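Local coordinates for protein oligogalacturonate lyase (PDB 3C5M) that probably cleaves short oligogalacturonides derived from pectin by beta-elimination, and binds manganese in a seven-bladed beta-propeller, at residues F11-D16 / K22-T27; K146-P151 / N165-L170; A159-T164 / T187-H192. One frame throughout, in Å; residues are numbered along the deposited sequence.

Interaction 1: residues F11-D16 / K22-T27; sequences FETFVD and KVTRLT
E12 and R25 face each other as a hydrogen-bonded pair of the antiparallel hairpin, and their side chains rise from the same face of it. R25 NH1 reaches E12 OE2 at 3.0 Å, a salt bridge in which the two flat groups stand almost perpendicular, 83° apart, and the nitrogen approaches from above the carboxylate plane. The bend in the arginine chain (chi3 67°) turns the guanidinium so that NE also donates to T27 O at 2.8 Å, close to the guanidinium plane, which helps fix its rotation. On this same face F14 lies alongside V23, whose CB sits 4.0 Å from the ring centroid; chi1 of 62° puts CG between the backbone N and carbonyl carbon, and the ring settles over the branched valine. The opposite face carries T13 and T24, a non-hydrogen-bonded pair whose beta-branched side chains suit a strand. At the hairpin's open end L26 CD1 makes a CH-pi contact over the centre of the F11 ring, 3.4 Å from its centroid. Strand 12-15 forms the outer edge of its sheet, strand 22-25 lies next to C-terminal strand 376-381, and F11 and L26 both pack on L65 of strand 61-66 in the adjoining blade.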
# COMPACT_ATOMS: atom_id res chain seq x y z
N PHE A 11 1.72 -25.41 2.86
CA PHE A 11 0.50 -24.61 2.97
C PHE A 11 -0.50 -25.32 3.87
O PHE A 11 -0.93 -26.43 3.59
CB PHE A 11 -0.12 -24.38 1.59
CG PHE A 11 0.70 -23.47 0.69
CD1 PHE A 11 0.36 -23.31 -0.64
CD2 PHE A 11 1.79 -22.77 1.19
CE1 PHE A 11 1.09 -22.48 -1.48
CE2 PHE A 11 2.53 -21.93 0.37
CZ PHE A 11 2.18 -21.79 -0.97
N GLU A 12 -0.85 -24.67 4.97
CA GLU A 12 -1.80 -25.25 5.91
C GLU A 12 -3.08 -24.44 5.87
O GLU A 12 -3.08 -23.23 6.08
CB GLU A 12 -1.22 -25.25 7.32
CG GLU A 12 -2.14 -25.86 8.37
CD GLU A 12 -1.50 -25.98 9.74
OE1 GLU A 12 -2.18 -26.40 10.70
OE2 GLU A 12 -0.29 -25.65 9.86
N THR A 13 -4.19 -25.12 5.61
CA THR A 13 -5.47 -24.44 5.53
C THR A 13 -6.35 -24.78 6.73
O THR A 13 -6.46 -25.95 7.12
CB THR A 13 -6.21 -24.83 4.26
OG1 THR A 13 -5.35 -24.65 3.13
CG2 THR A 13 -7.45 -23.99 4.11
N PHE A 14 -6.96 -23.76 7.32
CA PHE A 14 -7.85 -23.97 8.46
C PHE A 14 -9.17 -23.23 8.26
O PHE A 14 -9.29 -22.38 7.38
CB PHE A 14 -7.17 -23.52 9.76
CG PHE A 14 -6.81 -22.06 9.81
CD1 PHE A 14 -5.68 -21.58 9.16
CD2 PHE A 14 -7.63 -21.16 10.49
CE1 PHE A 14 -5.36 -20.22 9.18
CE2 PHE A 14 -7.32 -19.79 10.52
CZ PHE A 14 -6.18 -19.33 9.86
N VAL A 15 -10.17 -23.57 9.06
CA VAL A 15 -11.47 -22.93 8.94
C VAL A 15 -11.68 -21.94 10.07
O VAL A 15 -11.45 -22.27 11.23
CB VAL A 15 -12.59 -23.98 8.97
CG1 VAL A 15 -13.95 -23.31 8.85
CG2 VAL A 15 -12.39 -24.97 7.83
N ASP A 16 -12.10 -20.73 9.73
CA ASP A 16 -12.33 -19.72 10.75
C ASP A 16 -13.49 -20.16 11.63
O ASP A 16 -14.56 -20.53 11.13
CB ASP A 16 -12.65 -18.38 10.09
CG ASP A 16 -12.69 -17.25 11.08
OD1 ASP A 16 -13.70 -17.12 11.78
OD2 ASP A 16 -11.69 -16.50 11.16
N LYS A 22 -12.62 -20.54 4.70
CA LYS A 22 -11.31 -21.17 4.65
C LYS A 22 -10.18 -20.15 4.57
O LYS A 22 -10.28 -19.15 3.85
CB LYS A 22 -11.20 -22.14 3.47
CG LYS A 22 -11.91 -23.46 3.68
CD LYS A 22 -11.62 -24.47 2.59
CE LYS A 22 -12.28 -24.09 1.27
NZ LYS A 22 -11.95 -25.08 0.20
N VAL A 23 -9.13 -20.41 5.32
CA VAL A 23 -7.96 -19.54 5.36
C VAL A 23 -6.73 -20.41 5.31
O VAL A 23 -6.58 -21.35 6.09
CB VAL A 23 -7.89 -18.74 6.65
CG1 VAL A 23 -6.62 -17.94 6.66
CG2 VAL A 23 -9.10 -17.85 6.79
N THR A 24 -5.82 -20.07 4.41
CA THR A 24 -4.61 -20.86 4.29
C THR A 24 -3.35 -20.03 4.53
O THR A 24 -3.24 -18.92 4.04
CB THR A 24 -4.63 -21.58 2.90
OG1 THR A 24 -3.29 -21.90 2.50
CG2 THR A 24 -5.33 -20.72 1.87
N ARG A 25 -2.44 -20.58 5.33
CA ARG A 25 -1.18 -19.92 5.69
C ARG A 25 -0.09 -20.32 4.69
O ARG A 25 0.16 -21.51 4.49
CB ARG A 25 -0.78 -20.34 7.11
CG ARG A 25 0.26 -19.47 7.76
CD ARG A 25 0.93 -20.15 8.94
NE ARG A 25 1.73 -21.30 8.51
CZ ARG A 25 1.52 -22.55 8.90
NH1 ARG A 25 0.52 -22.81 9.73
NH2 ARG A 25 2.29 -23.52 8.45
N LEU A 26 0.55 -19.34 4.06
CA LEU A 26 1.59 -19.61 3.07
C LEU A 26 3.00 -19.75 3.63
O LEU A 26 3.78 -20.58 3.16
CB LEU A 26 1.61 -18.50 2.02
CG LEU A 26 0.42 -18.29 1.07
CD1 LEU A 26 -0.04 -19.62 0.55
CD2 LEU A 26 -0.71 -17.59 1.78
N THR A 27 3.33 -18.94 4.62
CA THR A 27 4.66 -18.97 5.22
C THR A 27 4.74 -19.71 6.56
O THR A 27 3.73 -19.88 7.25
CB THR A 27 5.18 -17.51 5.37
OG1 THR A 27 4.27 -16.74 6.18
CG2 THR A 27 5.30 -16.86 4.01

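Interaction 2: residues K146-P151 / N165-L170; sequences KRDWQP and NPTCRL
D148 turns its side chain toward P166 and T167, and each part of it has a different task. CB packs on the ring of P166, 3.8 Å from the proline CB, an apolar contact suited to the stem of a short acidic residue. With CG anti to the carbonyl carbon (chi1 -67°), the carboxylate swings past the proline. OD1 lies over one face of the R147 guanidinium, where a long, purely electrostatic pair with NH2 at 3.8 Å may help balance the negative charge. The other oxygen, OD2, accepts the backbone N-H of T167 at 2.9 Å with an angle of 163°, although its exact position is less certain. Aspartate fits because it is short enough to meet a neighbouring main chain directly from the 3-10 turn at 146-148. P166 has no N-H to offer and instead presents a rigid ring, which also touches F161 and W189. T167 meanwhile pairs with L145 through its backbone, so the carboxylate bond lies next to the start of regular sheet pairing. The arrangement belongs to the long connection between two adjacent antiparallel strands, 138-145 and 168-174, of one propeller blade, into which helix 155-163 is inserted.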
# COMPACT_ATOMS: atom_id res chain seq x y z
N LYS A 146 17.13 17.46 2.48
CA LYS A 146 17.85 16.98 3.65
C LYS A 146 17.91 17.94 4.82
O LYS A 146 17.68 17.55 5.95
CB LYS A 146 19.27 16.56 3.30
CG LYS A 146 19.40 15.11 2.90
CD LYS A 146 20.86 14.70 2.89
CE LYS A 146 21.02 13.24 2.51
NZ LYS A 146 22.46 12.89 2.52
N ARG A 147 18.24 19.20 4.53
CA ARG A 147 18.33 20.22 5.58
C ARG A 147 17.02 20.37 6.36
O ARG A 147 17.04 20.61 7.57
CB ARG A 147 18.71 21.56 4.96
CG ARG A 147 19.98 21.52 4.12
CD ARG A 147 20.39 22.92 3.67
NE ARG A 147 19.23 23.69 3.23
CZ ARG A 147 18.53 24.51 4.01
NH1 ARG A 147 18.88 24.67 5.28
NH2 ARG A 147 17.48 25.16 3.53
N ASP A 148 15.90 20.24 5.66
CA ASP A 148 14.58 20.37 6.27
C ASP A 148 14.09 19.09 6.94
O ASP A 148 13.08 19.10 7.64
CB ASP A 148 13.55 20.79 5.22
CG ASP A 148 13.79 22.19 4.69
OD1 ASP A 148 14.95 22.67 4.74
OD2 ASP A 148 12.82 22.80 4.19
N TRP A 149 14.81 17.99 6.74
CA TRP A 149 14.40 16.71 7.30
C TRP A 149 14.56 16.63 8.81
O TRP A 149 15.52 17.14 9.37
CB TRP A 149 15.20 15.58 6.66
CG TRP A 149 14.64 14.22 6.98
CD1 TRP A 149 13.51 13.66 6.45
CD2 TRP A 149 15.13 13.29 7.95
NE1 TRP A 149 13.27 12.43 7.03
CE2 TRP A 149 14.25 12.18 7.95
CE3 TRP A 149 16.23 13.29 8.82
CZ2 TRP A 149 14.44 11.08 8.79
CZ3 TRP A 149 16.42 12.19 9.65
CH2 TRP A 149 15.53 11.10 9.63
N GLN A 150 13.59 15.99 9.46
CA GLN A 150 13.61 15.82 10.91
C GLN A 150 13.09 14.43 11.24
O GLN A 150 12.06 14.00 10.72
CB GLN A 150 12.74 16.86 11.61
CG GLN A 150 13.16 18.30 11.40
CD GLN A 150 12.36 19.27 12.27
OE1 GLN A 150 11.13 19.30 12.22
NE2 GLN A 150 13.06 20.06 13.07
N PRO A 151 13.78 13.71 12.13
CA PRO A 151 13.36 12.36 12.51
C PRO A 151 12.05 12.36 13.29
O PRO A 151 11.99 12.84 14.42
CB PRO A 151 14.54 11.87 13.36
CG PRO A 151 15.00 13.13 14.03
CD PRO A 151 14.98 14.12 12.88
N ASN A 165 7.20 23.67 7.87
CA ASN A 165 6.99 23.84 6.44
C ASN A 165 8.22 23.47 5.64
O ASN A 165 8.87 24.32 5.05
CB ASN A 165 6.61 25.29 6.13
CG ASN A 165 5.14 25.58 6.41
OD1 ASN A 165 4.70 25.55 7.56
ND2 ASN A 165 4.38 25.85 5.36
N PRO A 166 8.55 22.17 5.61
CA PRO A 166 9.72 21.66 4.89
C PRO A 166 9.48 21.68 3.39
O PRO A 166 8.36 21.48 2.94
CB PRO A 166 9.83 20.24 5.42
CG PRO A 166 8.39 19.85 5.54
CD PRO A 166 7.77 21.07 6.19
N THR A 167 10.54 21.93 2.63
CA THR A 167 10.46 21.98 1.18
C THR A 167 10.56 20.56 0.62
O THR A 167 11.58 19.88 0.78
CB THR A 167 11.58 22.87 0.59
OG1 THR A 167 11.75 22.58 -0.80
CG2 THR A 167 12.88 22.61 1.31
N CYS A 168 9.47 20.13 -0.01
CA CYS A 168 9.37 18.80 -0.60
C CYS A 168 9.08 18.91 -2.09
O CYS A 168 8.46 19.87 -2.54
CB CYS A 168 8.24 18.02 0.05
SG CYS A 168 8.44 17.71 1.80
N ARG A 169 9.50 17.91 -2.85
CA ARG A 169 9.25 17.92 -4.27
C ARG A 169 8.70 16.58 -4.73
O ARG A 169 9.12 15.53 -4.25
CB ARG A 169 10.53 18.24 -5.04
CG ARG A 169 11.62 17.19 -4.88
CD ARG A 169 12.83 17.55 -5.71
NE ARG A 169 13.86 16.51 -5.67
CZ ARG A 169 14.96 16.52 -6.42
NH1 ARG A 169 15.18 17.52 -7.27
NH2 ARG A 169 15.83 15.53 -6.33
N LEU A 170 7.76 16.64 -5.66
CA LEU A 170 7.14 15.46 -6.24
C LEU A 170 7.87 15.22 -7.57
O LEU A 170 7.63 15.94 -8.54
CB LEU A 170 5.66 15.74 -6.47
CG LEU A 170 4.72 14.56 -6.70
CD1 LEU A 170 3.30 15.06 -6.94
CD2 LEU A 170 5.20 13.76 -7.89

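Interaction 3: residues A159-T164 / T187-H192; sequences AEFYHT and TAWLGH
W189 lies with one face of its indole beneath the edge of the F161 ring, an edge-to-face (T-shaped) pair with planes at 88° and centroids of the two six-membered rings 4.7 Å apart. F161 CE2 stands 3.4 Å above the indole plane, while its neighbour CD2 comes within 3.5 Å of W189 CE3, so two adjacent ring carbons rest on the tryptophan together. Such a pairing sets the weakly positive hydrogens of one ring against the pi cloud of the other, and a large flat indole gives the phenylalanine edge a broad surface to rest on. F161 extends from the helix with CG anti to the backbone N (chi1 -178°), which carries its ring across to the tryptophan. The next helical residue, Y162, adds a lighter contact through its CB, 4.2 Å from W189 CE3. Y127 and F158 bring further rings to the indole, making an aromatic cluster, while the W189 backbone is hydrogen-bonded to E208. The contact seats helix 155-163, an insertion within one blade, on the link from that blade's outermost strand 180-186 to strand 190-196, the first of the next: a blade-to-blade junction of the beta-propeller.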
# COMPACT_ATOMS: atom_id res chain seq x y z
N ALA A 159 3.65 16.76 14.48
CA ALA A 159 3.05 18.07 14.25
C ALA A 159 4.16 19.10 14.11
O ALA A 159 4.06 20.02 13.30
CB ALA A 159 2.13 18.43 15.40
N GLU A 160 5.22 18.94 14.90
CA GLU A 160 6.36 19.85 14.86
C GLU A 160 6.92 19.99 13.45
O GLU A 160 7.11 21.10 12.95
CB GLU A 160 7.45 19.33 15.81
CG GLU A 160 8.89 19.57 15.36
CD GLU A 160 9.27 21.04 15.29
OE1 GLU A 160 10.42 21.34 14.89
OE2 GLU A 160 8.43 21.89 15.64
N PHE A 161 7.18 18.85 12.81
CA PHE A 161 7.71 18.84 11.45
C PHE A 161 6.76 19.50 10.47
O PHE A 161 7.18 20.20 9.55
CB PHE A 161 7.96 17.40 11.01
CG PHE A 161 8.57 17.30 9.65
CD1 PHE A 161 9.88 17.70 9.44
CD2 PHE A 161 7.82 16.82 8.58
CE1 PHE A 161 10.46 17.62 8.16
CE2 PHE A 161 8.39 16.73 7.30
CZ PHE A 161 9.72 17.13 7.09
N TYR A 162 5.47 19.28 10.66
CA TYR A 162 4.46 19.85 9.78
C TYR A 162 4.53 21.36 9.74
O TYR A 162 4.41 21.97 8.68
CB TYR A 162 3.07 19.42 10.23
CG TYR A 162 1.96 20.20 9.56
CD1 TYR A 162 1.41 21.33 10.16
CD2 TYR A 162 1.45 19.79 8.34
CE1 TYR A 162 0.37 22.03 9.55
CE2 TYR A 162 0.41 20.48 7.72
CZ TYR A 162 -0.12 21.60 8.33
OH TYR A 162 -1.16 22.26 7.72
N HIS A 163 4.73 21.96 10.91
CA HIS A 163 4.80 23.41 11.03
C HIS A 163 6.11 23.98 10.49
O HIS A 163 6.17 25.15 10.11
CB HIS A 163 4.61 23.83 12.49
CG HIS A 163 3.22 23.62 13.00
ND1 HIS A 163 2.11 24.18 12.40
CD2 HIS A 163 2.76 22.93 14.07
CE1 HIS A 163 1.03 23.83 13.06
NE2 HIS A 163 1.39 23.07 14.08
N THR A 164 7.16 23.16 10.45
CA THR A 164 8.44 23.63 9.96
C THR A 164 8.38 23.88 8.46
O THR A 164 9.38 24.27 7.84
CB THR A 164 9.59 22.63 10.29
OG1 THR A 164 10.85 23.31 10.30
CG2 THR A 164 9.65 21.51 9.26
N THR A 187 6.96 24.39 -0.30
CA THR A 187 7.52 24.50 1.04
C THR A 187 6.57 23.91 2.07
O THR A 187 6.49 24.37 3.21
CB THR A 187 7.81 25.96 1.40
OG1 THR A 187 6.71 26.78 0.99
CG2 THR A 187 9.08 26.42 0.73
N ALA A 188 5.84 22.88 1.65
CA ALA A 188 4.88 22.19 2.51
C ALA A 188 5.23 20.71 2.53
O ALA A 188 5.87 20.20 1.62
CB ALA A 188 3.47 22.39 1.97
N TRP A 189 4.80 20.01 3.58
CA TRP A 189 5.06 18.57 3.69
C TRP A 189 4.13 17.79 2.74
O TRP A 189 2.94 17.65 3.01
CB TRP A 189 4.84 18.12 5.13
CG TRP A 189 5.22 16.69 5.39
CD1 TRP A 189 5.85 15.84 4.52
CD2 TRP A 189 5.06 15.96 6.61
NE1 TRP A 189 6.09 14.64 5.13
CE2 TRP A 189 5.61 14.68 6.41
CE3 TRP A 189 4.49 16.27 7.85
CZ2 TRP A 189 5.63 13.71 7.41
CZ3 TRP A 189 4.50 15.30 8.85
CH2 TRP A 189 5.07 14.04 8.62
N LEU A 190 4.69 17.28 1.65
CA LEU A 190 3.93 16.53 0.65
C LEU A 190 4.09 15.03 0.89
O LEU A 190 4.97 14.61 1.64
CB LEU A 190 4.44 16.85 -0.76
CG LEU A 190 4.55 18.33 -1.09
CD1 LEU A 190 5.28 18.50 -2.41
CD2 LEU A 190 3.18 18.95 -1.12
N GLY A 191 3.26 14.22 0.24
CA GLY A 191 3.39 12.80 0.42
C GLY A 191 2.47 11.96 -0.43
O GLY A 191 1.65 12.48 -1.19
N HIS A 192 2.65 10.65 -0.31
CA HIS A 192 1.87 9.63 -1.01
C HIS A 192 1.56 9.94 -2.48
O HIS A 192 0.40 10.19 -2.86
CB HIS A 192 0.55 9.36 -0.27
CG HIS A 192 -0.18 8.16 -0.76
ND1 HIS A 192 -1.56 8.09 -0.84
CD2 HIS A 192 0.28 6.97 -1.22
CE1 HIS A 192 -1.91 6.92 -1.32
NE2 HIS A 192 -0.82 6.21 -1.56

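How the interactions relate
Interactions 2 and 3 form one continuous patch, their centres about 7 Å apart. Their segments alternate along the chain, and the F161 ring is one place where they meet: its CZ lies 3.4 Å from P166 CG, so the proline beside the aspartate contact also borders the aromatic one. Interaction 1 lies on the opposite side of the propeller, with its centre about 44 Å from that of interaction 2 and about 42 Å from that of interaction 3; nearest atoms remain about 30 and 24 Å away. None of the three lies at the manganese site of H287, Q350, H353 and H355. They concern the propeller scaffold instead: the hairpin that completes the terminal blade, and an insertion near a blade junction.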